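Local coordinates for transglutaminase elicitor (Phytophthora sojae, PDB 3TW5), which probably catalyses the cross-linking of protein glutamine and lysine side chains and, as a pathogen-associated molecular pattern, elicits innate immunity in plants, at residues A[64-78]-A[347-359]. The protein carries 1 engineered substitution. Sequence-based numbering, arbitrary orientation.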
ATOM      1  N   TYR A  64      -5.688 -11.175 -21.612  1.00 47.20           N
ATOM      2  CA  TYR A  64      -6.487 -12.090 -20.797  1.00 47.37           C
ATOM      3  C   TYR A  64      -7.696 -12.609 -21.573  1.00 47.45           C
ATOM      4  O   TYR A  64      -7.999 -13.803 -21.529  1.00 47.45           O
ATOM      5  CB  TYR A  64      -6.932 -11.431 -19.484  1.00 47.36           C
ATOM      6  CG  TYR A  64      -7.734 -12.354 -18.587  1.00 47.43           C
ATOM      7  CD1 TYR A  64      -7.097 -13.255 -17.733  1.00 47.42           C
ATOM      8  CD2 TYR A  64      -9.130 -12.336 -18.603  1.00 47.53           C
ATOM      9  CE1 TYR A  64      -7.831 -14.113 -16.914  1.00 47.57           C
ATOM     10  CE2 TYR A  64      -9.873 -13.191 -17.789  1.00 47.56           C
ATOM     11  CZ  TYR A  64      -9.217 -14.073 -16.947  1.00 47.53           C
ATOM     12  OH  TYR A  64      -9.947 -14.916 -16.140  1.00 47.56           O
ATOM     13  N   ALA A  65      -8.379 -11.706 -22.274  1.00 47.52           N
ATOM     14  CA  ALA A  65      -9.520 -12.073 -23.104  1.00 47.78           C
ATOM     15  C   ALA A  65      -9.127 -13.098 -24.171  1.00 48.03           C
ATOM     16  O   ALA A  65      -9.743 -14.161 -24.270  1.00 48.05           O
ATOM     17  CB  ALA A  65     -10.136 -10.835 -23.739  1.00 47.73           C
ATOM     18  N   LYS A  66      -8.085 -12.780 -24.940  1.00 48.38           N
ATOM     19  CA  LYS A  66      -7.598 -13.647 -26.016  1.00 48.79           C
ATOM     20  C   LYS A  66      -7.232 -15.057 -25.549  1.00 48.89           C
ATOM     21  O   LYS A  66      -7.582 -16.041 -26.202  1.00 48.98           O
ATOM     22  CB  LYS A  66      -6.394 -13.011 -26.716  1.00 48.89           C
ATOM     23  CG  LYS A  66      -6.731 -11.872 -27.665  1.00 49.36           C
ATOM     24  CD  LYS A  66      -5.466 -11.327 -28.320  1.00 49.82           C
ATOM     25  CE  LYS A  66      -5.787 -10.311 -29.403  1.00 50.31           C
ATOM     26  NZ  LYS A  66      -4.551  -9.793 -30.064  1.00 50.58           N
ATOM     27  N   ALA A  67      -6.534 -15.145 -24.419  1.00 49.05           N
ATOM     28  CA  ALA A  67      -6.045 -16.418 -23.896  1.00 49.26           C
ATOM     29  C   ALA A  67      -7.157 -17.333 -23.400  1.00 49.51           C
ATOM     30  O   ALA A  67      -7.119 -18.546 -23.629  1.00 49.57           O
ATOM     31  CB  ALA A  67      -5.048 -16.178 -22.783  1.00 49.19           C
ATOM     32  N   PHE A  68      -8.140 -16.749 -22.719  1.00 49.68           N
ATOM     33  CA  PHE A  68      -9.177 -17.523 -22.044  1.00 49.83           C
ATOM     34  C   PHE A  68     -10.540 -17.421 -22.738  1.00 50.06           C
ATOM     35  O   PHE A  68     -11.590 -17.546 -22.098  1.00 50.23           O
ATOM     36  CB  PHE A  68      -9.257 -17.123 -20.567  1.00 49.71           C
ATOM     37  CG  PHE A  68      -7.972 -17.336 -19.811  1.00 49.58           C
ATOM     38  CD1 PHE A  68      -7.663 -18.582 -19.272  1.00 49.52           C
ATOM     39  CD2 PHE A  68      -7.069 -16.292 -19.638  1.00 49.50           C
ATOM     40  CE1 PHE A  68      -6.474 -18.785 -18.575  1.00 49.31           C
ATOM     41  CE2 PHE A  68      -5.878 -16.486 -18.942  1.00 49.37           C
ATOM     42  CZ  PHE A  68      -5.582 -17.736 -18.409  1.00 49.28           C
ATOM     43  N   GLY A  69     -10.504 -17.193 -24.051  1.00 50.24           N
ATOM     44  CA  GLY A  69     -11.689 -17.234 -24.909  1.00 50.34           C
ATOM     45  C   GLY A  69     -12.820 -16.288 -24.553  1.00 50.35           C
ATOM     46  O   GLY A  69     -13.965 -16.716 -24.400  1.00 50.54           O
ATOM     47  N   LYS A  70     -12.504 -15.003 -24.422  1.00 50.29           N
ATOM     48  CA  LYS A  70     -13.517 -13.980 -24.169  1.00 50.36           C
ATOM     49  C   LYS A  70     -13.441 -12.888 -25.232  1.00 50.35           C
ATOM     50  O   LYS A  70     -12.389 -12.679 -25.834  1.00 50.47           O
ATOM     51  CB  LYS A  70     -13.346 -13.386 -22.767  1.00 50.32           C
ATOM     52  CG  LYS A  70     -13.541 -14.401 -21.641  1.00 50.43           C
ATOM     53  CD  LYS A  70     -12.877 -13.954 -20.347  1.00 50.42           C
ATOM     54  CE  LYS A  70     -13.832 -13.181 -19.457  1.00 50.46           C
ATOM     55  NZ  LYS A  70     -14.789 -14.083 -18.753  1.00 50.44           N
ATOM     56  N   ASP A  71     -14.556 -12.207 -25.472  1.00 50.34           N
ATOM     57  CA  ASP A  71     -14.587 -11.127 -26.455  1.00 50.43           C
ATOM     58  C   ASP A  71     -13.827  -9.912 -25.927  1.00 50.37           C
ATOM     59  O   ASP A  71     -14.149  -9.385 -24.861  1.00 50.54           O
ATOM     60  CB  ASP A  71     -16.031 -10.756 -26.820  1.00 50.51           C
ATOM     61  CG  ASP A  71     -16.112  -9.624 -27.839  1.00 50.65           C
ATOM     62  OD1 ASP A  71     -15.646  -9.805 -28.986  1.00 50.82           O
ATOM     63  OD2 ASP A  71     -16.654  -8.553 -27.492  1.00 50.58           O
ATOM     64  N   VAL A  72     -12.814  -9.486 -26.679  1.00 50.24           N
ATOM     65  CA  VAL A  72     -11.966  -8.359 -26.288  1.00 50.04           C
ATOM     66  C   VAL A  72     -12.786  -7.096 -26.012  1.00 49.99           C
ATOM     67  O   VAL A  72     -12.675  -6.506 -24.937  1.00 49.91           O
ATOM     68  CB  VAL A  72     -10.857  -8.086 -27.343  1.00 50.01           C
ATOM     69  CG1 VAL A  72     -10.089  -6.811 -27.020  1.00 49.82           C
ATOM     70  CG2 VAL A  72      -9.901  -9.266 -27.423  1.00 49.95           C
ATOM     71  N   LYS A  73     -13.621  -6.704 -26.972  1.00 49.94           N
ATOM     72  CA  LYS A  73     -14.433  -5.491 -26.849  1.00 49.96           C
ATOM     73  C   LYS A  73     -15.280  -5.455 -25.572  1.00 49.91           C
ATOM     74  O   LYS A  73     -15.312  -4.434 -24.890  1.00 49.91           O
ATOM     75  CB  LYS A  73     -15.317  -5.290 -28.088  1.00 49.92           C
ATOM     76  N   THR A  74     -15.946  -6.563 -25.243  1.00 49.80           N
ATOM     77  CA  THR A  74     -16.846  -6.596 -24.081  1.00 49.70           C
ATOM     78  C   THR A  74     -16.121  -6.757 -22.747  1.00 49.43           C
ATOM     79  O   THR A  74     -16.568  -6.211 -21.736  1.00 49.45           O
ATOM     80  CB  THR A  74     -17.963  -7.676 -24.195  1.00 49.79           C
ATOM     81  OG1 THR A  74     -17.380  -8.961 -24.434  1.00 49.99           O
ATOM     82  CG2 THR A  74     -18.958  -7.338 -25.310  1.00 49.83           C
ATOM     83  N   PHE A  75     -15.015  -7.502 -22.742  1.00 49.05           N
ATOM     84  CA  PHE A  75     -14.220  -7.669 -21.523  1.00 48.75           C
ATOM     85  C   PHE A  75     -13.520  -6.374 -21.120  1.00 48.58           C
ATOM     86  O   PHE A  75     -13.495  -6.024 -19.942  1.00 48.55           O
ATOM     87  CB  PHE A  75     -13.202  -8.807 -21.651  1.00 48.75           C
ATOM     88  CG  PHE A  75     -12.338  -8.984 -20.428  1.00 48.88           C
ATOM     89  CD1 PHE A  75     -12.851  -9.567 -19.272  1.00 49.01           C
ATOM     90  CD2 PHE A  75     -11.013  -8.562 -20.427  1.00 48.90           C
ATOM     91  CE1 PHE A  75     -12.054  -9.727 -18.137  1.00 48.92           C
ATOM     92  CE2 PHE A  75     -10.211  -8.718 -19.296  1.00 48.85           C
ATOM     93  CZ  PHE A  75     -10.733  -9.300 -18.152  1.00 48.78           C
ATOM     94  N   MET A  76     -12.951  -5.673 -22.099  1.00 48.43           N
ATOM     95  CA  MET A  76     -12.308  -4.386 -21.848  1.00 48.24           C
ATOM     96  C   MET A  76     -13.340  -3.335 -21.437  1.00 48.20           C
ATOM     97  O   MET A  76     -13.049  -2.460 -20.618  1.00 48.20           O
ATOM     98  CB  MET A  76     -11.518  -3.913 -23.071  1.00 48.26           C
ATOM     99  CG  MET A  76     -10.341  -4.812 -23.469  1.00 48.27           C
ATOM    100  SD  MET A  76      -9.054  -3.985 -24.444  1.00 47.82           S
ATOM    101  CE  MET A  76     -10.011  -3.225 -25.764  1.00 48.33           C
ATOM    102  N   ASP A  77     -14.543  -3.431 -22.001  1.00 48.11           N
ATOM    103  CA  ASP A  77     -15.642  -2.543 -21.628  1.00 48.14           C
ATOM    104  C   ASP A  77     -16.091  -2.793 -20.194  1.00 47.99           C
ATOM    105  O   ASP A  77     -16.481  -1.859 -19.490  1.00 48.01           O
ATOM    106  CB  ASP A  77     -16.825  -2.695 -22.588  1.00 48.34           C
ATOM    107  CG  ASP A  77     -16.589  -2.018 -23.929  1.00 48.64           C
ATOM    108  OD1 ASP A  77     -17.411  -2.228 -24.844  1.00 49.05           O
ATOM    109  OD2 ASP A  77     -15.586  -1.284 -24.079  1.00 48.87           O
ATOM    110  N   ALA A  78     -16.034  -4.056 -19.774  1.00 47.71           N
ATOM    111  CA  ALA A  78     -16.360  -4.438 -18.406  1.00 47.48           C
ATOM    112  C   ALA A  78     -15.345  -3.845 -17.440  1.00 47.38           C
ATOM    113  O   ALA A  78     -15.716  -3.288 -16.406  1.00 47.43           O
ATOM    114  CB  ALA A  78     -16.402  -5.941 -18.271  1.00 47.50           C
ATOM    115  N   SER A 347     -16.415  -9.364 -10.743  1.00 39.46           N
ATOM    116  CA  SER A 347     -17.575  -8.911 -11.503  1.00 39.62           C
ATOM    117  C   SER A 347     -17.196  -8.412 -12.902  1.00 39.71           C
ATOM    118  O   SER A 347     -18.071  -8.193 -13.742  1.00 39.87           O
ATOM    119  CB  SER A 347     -18.343  -7.833 -10.733  1.00 39.58           C
ATOM    120  OG  SER A 347     -17.683  -6.584 -10.793  1.00 39.86           O
ATOM    121  N   VAL A 348     -15.897  -8.233 -13.144  1.00 39.87           N
ATOM    122  CA  VAL A 348     -15.397  -7.868 -14.475  1.00 39.96           C
ATOM    123  C   VAL A 348     -15.151  -9.114 -15.330  1.00 39.95           C
ATOM    124  O   VAL A 348     -14.908  -9.014 -16.532  1.00 40.11           O
ATOM    125  CB  VAL A 348     -14.110  -6.980 -14.428  1.00 39.92           C
ATOM    126  CG1 VAL A 348     -14.271  -5.828 -13.447  1.00 39.82           C
ATOM    127  CG2 VAL A 348     -12.879  -7.803 -14.089  1.00 40.00           C
ATOM    128  N   GLY A 349     -15.217 -10.283 -14.699  1.00 39.94           N
ATOM    129  CA  GLY A 349     -15.026 -11.551 -15.393  1.00 40.05           C
ATOM    130  C   GLY A 349     -13.622 -12.095 -15.252  1.00 40.09           C
ATOM    131  O   GLY A 349     -13.208 -12.977 -16.006  1.00 40.17           O
ATOM    132  N   LEU A 350     -12.892 -11.567 -14.277  1.00 40.17           N
ATOM    133  CA  LEU A 350     -11.518 -11.964 -14.040  1.00 40.35           C
ATOM    134  C   LEU A 350     -11.498 -13.109 -13.032  1.00 40.51           C
ATOM    135  O   LEU A 350     -11.848 -12.923 -11.866  1.00 40.56           O
ATOM    136  CB  LEU A 350     -10.723 -10.759 -13.530  1.00 40.32           C
ATOM    137  CG  LEU A 350      -9.229 -10.583 -13.812  1.00 40.23           C
ATOM    138  CD1 LEU A 350      -8.876 -10.803 -15.270  1.00 40.22           C
ATOM    139  CD2 LEU A 350      -8.819  -9.192 -13.385  1.00 40.12           C
ATOM    140  N   SER A 351     -11.113 -14.296 -13.497  1.00 40.72           N
ATOM    141  CA  SER A 351     -11.028 -15.477 -12.643  1.00 41.06           C
ATOM    142  C   SER A 351      -9.671 -15.560 -11.954  1.00 41.36           C
ATOM    143  O   SER A 351      -8.631 -15.559 -12.619  1.00 41.51           O
ATOM    144  CB  SER A 351     -11.271 -16.752 -13.454  1.00 41.01           C
ATOM    145  OG  SER A 351     -10.909 -17.905 -12.705  1.00 40.92           O
ATOM    146  N   TYR A 352      -9.690 -15.644 -10.626  1.00 41.64           N
ATOM    147  CA  TYR A 352      -8.468 -15.775  -9.835  1.00 41.93           C
ATOM    148  C   TYR A 352      -7.812 -17.135 -10.059  1.00 42.17           C
ATOM    149  O   TYR A 352      -6.601 -17.276  -9.895  1.00 42.31           O
ATOM    150  CB  TYR A 352      -8.758 -15.541  -8.346  1.00 41.94           C
ATOM    151  CG  TYR A 352      -7.545 -15.600  -7.433  1.00 42.14           C
ATOM    152  CD1 TYR A 352      -6.373 -14.906  -7.743  1.00 42.32           C
ATOM    153  CD2 TYR A 352      -7.581 -16.331  -6.246  1.00 42.25           C
ATOM    154  CE1 TYR A 352      -5.261 -14.955  -6.902  1.00 42.44           C
ATOM    155  CE2 TYR A 352      -6.473 -16.384  -5.395  1.00 42.40           C
ATOM    156  CZ  TYR A 352      -5.320 -15.694  -5.731  1.00 42.45           C
ATOM    157  OH  TYR A 352      -4.225 -15.741  -4.901  1.00 42.48           O
ATOM    158  N   ALA A 353      -8.617 -18.124 -10.442  1.00 42.50           N
ATOM    159  CA  ALA A 353      -8.111 -19.450 -10.783  1.00 42.71           C
ATOM    160  C   ALA A 353      -7.200 -19.373 -12.007  1.00 42.86           C
ATOM    161  O   ALA A 353      -6.122 -19.969 -12.023  1.00 42.87           O
ATOM    162  CB  ALA A 353      -9.266 -20.410 -11.028  1.00 42.64           C
ATOM    163  N   ASP A 354      -7.642 -18.625 -13.018  1.00 43.13           N
ATOM    164  CA  ASP A 354      -6.871 -18.413 -14.243  1.00 43.39           C
ATOM    165  C   ASP A 354      -5.589 -17.630 -13.975  1.00 43.46           C
ATOM    166  O   ASP A 354      -4.528 -17.976 -14.499  1.00 43.56           O
ATOM    167  CB  ASP A 354      -7.715 -17.687 -15.299  1.00 43.45           C
ATOM    168  CG  ASP A 354      -8.771 -18.587 -15.933  1.00 43.82           C
ATOM    169  OD1 ASP A 354      -8.566 -19.822 -15.988  1.00 43.75           O
ATOM    170  OD2 ASP A 354      -9.809 -18.054 -16.391  1.00 44.04           O
ATOM    171  N   VAL A 355      -5.699 -16.586 -13.154  1.00 43.56           N
ATOM    172  CA  VAL A 355      -4.571 -15.710 -12.829  1.00 43.55           C
ATOM    173  C   VAL A 355      -3.531 -16.425 -11.954  1.00 43.79           C
ATOM    174  O   VAL A 355      -2.328 -16.300 -12.196  1.00 43.85           O
ATOM    175  CB  VAL A 355      -5.044 -14.385 -12.177  1.00 43.42           C
ATOM    176  CG1 VAL A 355      -3.863 -13.485 -11.843  1.00 43.43           C
ATOM    177  CG2 VAL A 355      -6.000 -13.654 -13.100  1.00 43.25           C
ATOM    178  N   SER A 356      -3.997 -17.182 -10.961  1.00 44.05           N
ATOM    179  CA  SER A 356      -3.111 -17.979 -10.105  1.00 44.51           C
ATOM    180  C   SER A 356      -2.265 -18.944 -10.930  1.00 44.73           C
ATOM    181  O   SER A 356      -1.063 -19.092 -10.688  1.00 44.88           O
ATOM    182  CB  SER A 356      -3.913 -18.766  -9.067  1.00 44.47           C
ATOM    183  OG  SER A 356      -4.697 -17.905  -8.259  1.00 44.88           O
ATOM    184  N   MET A 357      -2.909 -19.588 -11.901  1.00 45.07           N
ATOM    185  CA  MET A 357      -2.263 -20.543 -12.798  1.00 45.37           C
ATOM    186  C   MET A 357      -1.080 -19.903 -13.529  1.00 45.54           C
ATOM    187  O   MET A 357      -0.002 -20.499 -13.615  1.00 45.57           O
ATOM    188  CB  MET A 357      -3.297 -21.111 -13.784  1.00 45.31           C
ATOM    189  CG  MET A 357      -2.760 -22.108 -14.812  1.00 45.40           C
ATOM    190  SD  MET A 357      -2.176 -21.341 -16.344  1.00 45.65           S
ATOM    191  CE  MET A 357      -3.691 -20.614 -16.969  1.00 45.45           C
ATOM    192  N   LEU A 358      -1.291 -18.689 -14.036  1.00 45.82           N
ATOM    193  CA  LEU A 358      -0.256 -17.950 -14.758  1.00 46.10           C
ATOM    194  C   LEU A 358       0.839 -17.435 -13.823  1.00 46.42           C
ATOM    195  O   LEU A 358       2.019 -17.452 -14.178  1.00 46.43           O
ATOM    196  CB  LEU A 358      -0.872 -16.798 -15.559  1.00 45.92           C
ATOM    197  CG  LEU A 358      -1.762 -17.134 -16.763  1.00 45.71           C
ATOM    198  CD1 LEU A 358      -2.433 -15.879 -17.290  1.00 45.38           C
ATOM    199  CD2 LEU A 358      -0.983 -17.830 -17.876  1.00 45.33           C
ATOM    200  N   LEU A 359       0.435 -16.989 -12.633  1.00 46.86           N
ATOM    201  CA  LEU A 359       1.368 -16.525 -11.604  1.00 47.30           C
ATOM    202  C   LEU A 359       2.345 -17.613 -11.158  1.00 47.70           C
ATOM    203  O   LEU A 359       3.528 -17.339 -10.948  1.00 47.68           O
ATOM    204  CB  LEU A 359       0.605 -15.990 -10.388  1.00 47.12           C
ATOM    205  CG  LEU A 359      -0.037 -14.604 -10.480  1.00 47.12           C
ATOM    206  CD1 LEU A 359      -1.100 -14.458  -9.410  1.00 47.02           C
ATOM    207  CD2 LEU A 359       0.998 -13.493 -10.364  1.00 46.95           C
TER
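The phenol of Tyr64 receives the backbone of Ser351 at the start of helix 352-364: Ser351 N donates to Tyr64 OH at 3.0 Å, with a nearly straight N-H...O angle of 162°. With CG anti to the backbone N (chi1 -178°), the ring reaches out from helix 60-67 to this helix start, where Ser351 is also the N-cap. A second, weak bond runs from Lys70 NZ to Gly349 O; the same ammonium pairs with the sulfonate of a bound buffer molecule.

Around these bonds both ring faces of Tyr64 are covered. Leu350 CD1 makes a CH-pi contact over its centre, 3.5 Å from the centroid, while Phe68 CD2 lies against the opposite face. Phe68, just past the end of helix 60-67, is stacked on the Asp354 carboxylate, their planes 21° apart, and its edge meets Met357 CE and Leu358 CD1. From helix 72-82, Phe75 and Ala78 pack on the loop 348-350, Phe75 CZ lying 3.7 Å from Leu350 CD1. Helix 154-167 touches both sides, Leu160 on Tyr64 and Leu157 on Leu358.

The Ser351 NH is thus satisfied by a tyrosine hydroxyl whose ring is held between Leu350 and Phe68.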